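Local coordinates for immunity 23 family protein (Burkholderia dolosa AU0158, PDB 5FFP) that probably acts as the immunity protein of a contact-dependent growth inhibition system, protecting its own cell from the cognate CdiA toxin, at residues Y31-G35 / K36-S40. Numbering follows the deposited sequence.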
ATOM      1  N   TYR A  31       0.045  24.427   5.439  1.00 23.52           N
ATOM      2  CA  TYR A  31       0.777  24.120   6.659  1.00 24.83           C
ATOM      3  C   TYR A  31       2.001  25.067   6.675  1.00 25.15           C
ATOM      4  O   TYR A  31       2.757  25.144   5.675  1.00 25.18           O
ATOM      5  CB  TYR A  31       1.314  22.692   6.603  1.00 26.42           C
ATOM      6  CG  TYR A  31       0.377  21.560   6.907  1.00 27.51           C
ATOM      7  CD1 TYR A  31      -0.997  21.736   7.033  1.00 27.00           C
ATOM      8  CD2 TYR A  31       0.865  20.297   7.004  1.00 29.82           C
ATOM      9  CE1 TYR A  31      -1.844  20.678   7.294  1.00 28.13           C
ATOM     10  CE2 TYR A  31       0.027  19.235   7.252  1.00 31.37           C
ATOM     11  CZ  TYR A  31      -1.333  19.439   7.386  1.00 30.33           C
ATOM     12  OH  TYR A  31      -2.136  18.346   7.653  1.00 32.45           O
ATOM     13  N   PHE A  32       2.176  25.794   7.774  1.00 25.48           N
ATOM     14  CA  PHE A  32       3.460  26.454   8.085  1.00 26.36           C
ATOM     15  C   PHE A  32       4.288  25.480   8.930  1.00 28.87           C
ATOM     16  O   PHE A  32       3.812  24.940   9.925  1.00 29.02           O
ATOM     17  CB  PHE A  32       3.281  27.689   8.956  1.00 25.47           C
ATOM     18  CG  PHE A  32       2.853  28.903   8.230  1.00 23.87           C
ATOM     19  CD1 PHE A  32       3.775  29.702   7.615  1.00 23.87           C
ATOM     20  CD2 PHE A  32       1.530  29.286   8.243  1.00 23.17           C
ATOM     21  CE1 PHE A  32       3.370  30.844   6.945  1.00 23.47           C
ATOM     22  CE2 PHE A  32       1.102  30.413   7.578  1.00 22.58           C
ATOM     23  CZ  PHE A  32       2.026  31.206   6.930  1.00 22.79           C
HETATM   24  N   MSE A  33       5.530  25.286   8.532  1.00 31.62           N
HETATM   25  CA  MSE A  33       6.412  24.361   9.210  1.00 35.97           C
HETATM   26  C   MSE A  33       7.748  25.055   9.303  1.00 36.58           C
HETATM   27  O   MSE A  33       8.373  25.383   8.270  1.00 36.06           O
HETATM   28  CB  MSE A  33       6.461  23.065   8.401  1.00 39.39           C
HETATM   29  CG  MSE A  33       5.070  22.544   8.037  1.00 40.53           C
HETATM   30 SE   MSE A  33       5.297  20.880   7.005  1.00 49.32          SE
HETATM   31  CE  MSE A  33       5.686  21.698   5.249  1.00 46.96           C
ATOM     32  N   GLY A  34       8.168  25.330  10.541  1.00 37.27           N
ATOM     33  CA  GLY A  34       9.405  26.104  10.832  1.00 37.81           C
ATOM     34  C   GLY A  34       9.540  27.366  10.030  1.00 36.44           C
ATOM     35  O   GLY A  34      10.619  27.681   9.529  1.00 36.99           O
ATOM     36  N   GLY A  35       8.416  28.052   9.836  1.00 35.68           N
ATOM     37  CA  GLY A  35       8.364  29.284   9.045  1.00 35.28           C
ATOM     38  C   GLY A  35       8.131  29.139   7.556  1.00 35.40           C
ATOM     39  O   GLY A  35       7.819  30.127   6.878  1.00 35.51           O
ATOM     40  N   LYS A  36       8.286  27.929   7.030  1.00 36.47           N
ATOM     41  CA  LYS A  36       8.058  27.684   5.625  1.00 36.56           C
ATOM     42  C   LYS A  36       6.593  27.335   5.431  1.00 33.73           C
ATOM     43  O   LYS A  36       5.973  26.730   6.315  1.00 33.07           O
ATOM     44  CB  LYS A  36       8.974  26.553   5.156  1.00 40.75           C
ATOM     45  CG  LYS A  36       8.848  26.223   3.672  1.00 43.79           C
ATOM     46  CD  LYS A  36      10.091  25.494   3.140  1.00 48.60           C
ATOM     47  CE  LYS A  36      10.097  25.359   1.609  1.00 50.11           C
ATOM     48  NZ  LYS A  36       9.011  24.478   1.122  1.00 48.56           N
ATOM     49  N   LEU A  37       6.032  27.724   4.282  1.00 31.47           N
ATOM     50  CA  LEU A  37       4.615  27.470   3.966  1.00 28.28           C
ATOM     51  C   LEU A  37       4.489  26.611   2.711  1.00 28.24           C
ATOM     52  O   LEU A  37       5.069  26.912   1.667  1.00 28.51           O
ATOM     53  CB  LEU A  37       3.862  28.782   3.758  1.00 26.85           C
ATOM     54  CG  LEU A  37       2.346  28.723   3.460  1.00 25.26           C
ATOM     55  CD1 LEU A  37       1.583  28.157   4.636  1.00 24.49           C
ATOM     56  CD2 LEU A  37       1.788  30.095   3.094  1.00 24.47           C
ATOM     57  N   VAL A  38       3.736  25.522   2.830  1.00 27.54           N
ATOM     58  CA  VAL A  38       3.312  24.744   1.676  1.00 27.34           C
ATOM     59  C   VAL A  38       1.795  24.824   1.660  1.00 24.96           C
ATOM     60  O   VAL A  38       1.138  24.682   2.687  1.00 24.09           O
ATOM     61  CB  VAL A  38       3.858  23.293   1.706  1.00 29.67           C
ATOM     62  CG1 VAL A  38       5.380  23.292   1.720  1.00 31.76           C
ATOM     63  CG2 VAL A  38       3.339  22.518   2.907  1.00 29.95           C
ATOM     64  N   TRP A  39       1.230  25.110   0.502  1.00 23.96           N
ATOM     65  CA  TRP A  39      -0.173  25.456   0.436  1.00 22.29           C
ATOM     66  C   TRP A  39      -0.797  24.966  -0.870  1.00 22.58           C
ATOM     67  O   TRP A  39      -0.094  24.621  -1.855  1.00 24.16           O
ATOM     68  CB  TRP A  39      -0.347  26.987   0.573  1.00 21.50           C
ATOM     69  CG  TRP A  39       0.252  27.758  -0.530  1.00 21.70           C
ATOM     70  CD1 TRP A  39       1.500  28.297  -0.558  1.00 22.68           C
ATOM     71  CD2 TRP A  39      -0.361  28.106  -1.768  1.00 21.65           C
ATOM     72  NE1 TRP A  39       1.710  28.942  -1.744  1.00 23.38           N
ATOM     73  CE2 TRP A  39       0.582  28.838  -2.512  1.00 22.63           C
ATOM     74  CE3 TRP A  39      -1.638  27.898  -2.317  1.00 21.28           C
ATOM     75  CZ2 TRP A  39       0.316  29.321  -3.792  1.00 23.38           C
ATOM     76  CZ3 TRP A  39      -1.907  28.377  -3.627  1.00 21.50           C
ATOM     77  CH2 TRP A  39      -0.935  29.079  -4.331  1.00 22.79           C
ATOM     78  N   SER A  40      -2.120  24.935  -0.877  1.00 21.26           N
ATOM     79  CA  SER A  40      -2.880  24.554  -2.043  1.00 21.09           C
ATOM     80  C   SER A  40      -4.110  25.397  -2.073  1.00 19.85           C
ATOM     81  O   SER A  40      -4.715  25.621  -1.041  1.00 19.05           O
ATOM     82  CB  SER A  40      -3.338  23.083  -1.919  1.00 21.72           C
ATOM     83  OG  SER A  40      -4.364  22.828  -2.819  1.00 21.63           O
TER
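Tyr31 pairs with Val38 and Met33 with Lys36 through two-way backbone hydrogen bonds, making the closed end of an antiparallel beta hairpin whose strands turn back through a type I' turn, Met33 to Lys36. Gly34 and Gly35 fill the two inner turn positions; both have positive phi, which favours glycine, and at Gly35 a side chain would run into the carbonyl O of the residue before. The bonds from Met33 N to Lys36 O, 2.7 Å, and from Lys36 N to Met33 O, 2.8 Å, close the turn.

Phe32 and Leu37 form the non-hydrogen-bonded pair between them and share one face. With its CG anti to the backbone N (chi1 -178°), Leu37 lays CD1 over the centre of the Phe32 ring, a CH-pi contact 3.6 Å from CD1 to the centroid and almost on the ring normal. The same methyl also touches the backbone, 3.4 Å from Tyr31 O.

On the opposite face, selenomethionine Met33 bends at chi3 (-81°) and carries its CE methyl to 3.4 Å from Val38 CG2, the two side chains crossing at about a right angle. Tyr31 CB rests more loosely on that same Val38 methyl.

The buried residues of this face, Tyr31, Met33 and Val38, meet the second sheet at Ile112 of strand 110-117, and Met33 also reaches strand 120-127; Lys36 stands at the exposed end. Tyr31 extends past the hairpin, hydrogen-bonding Val100 O through OH and meeting Phe9 edge-to-face, while strand 9-15 flanks strand 26-33 on the side away from strand 36-44.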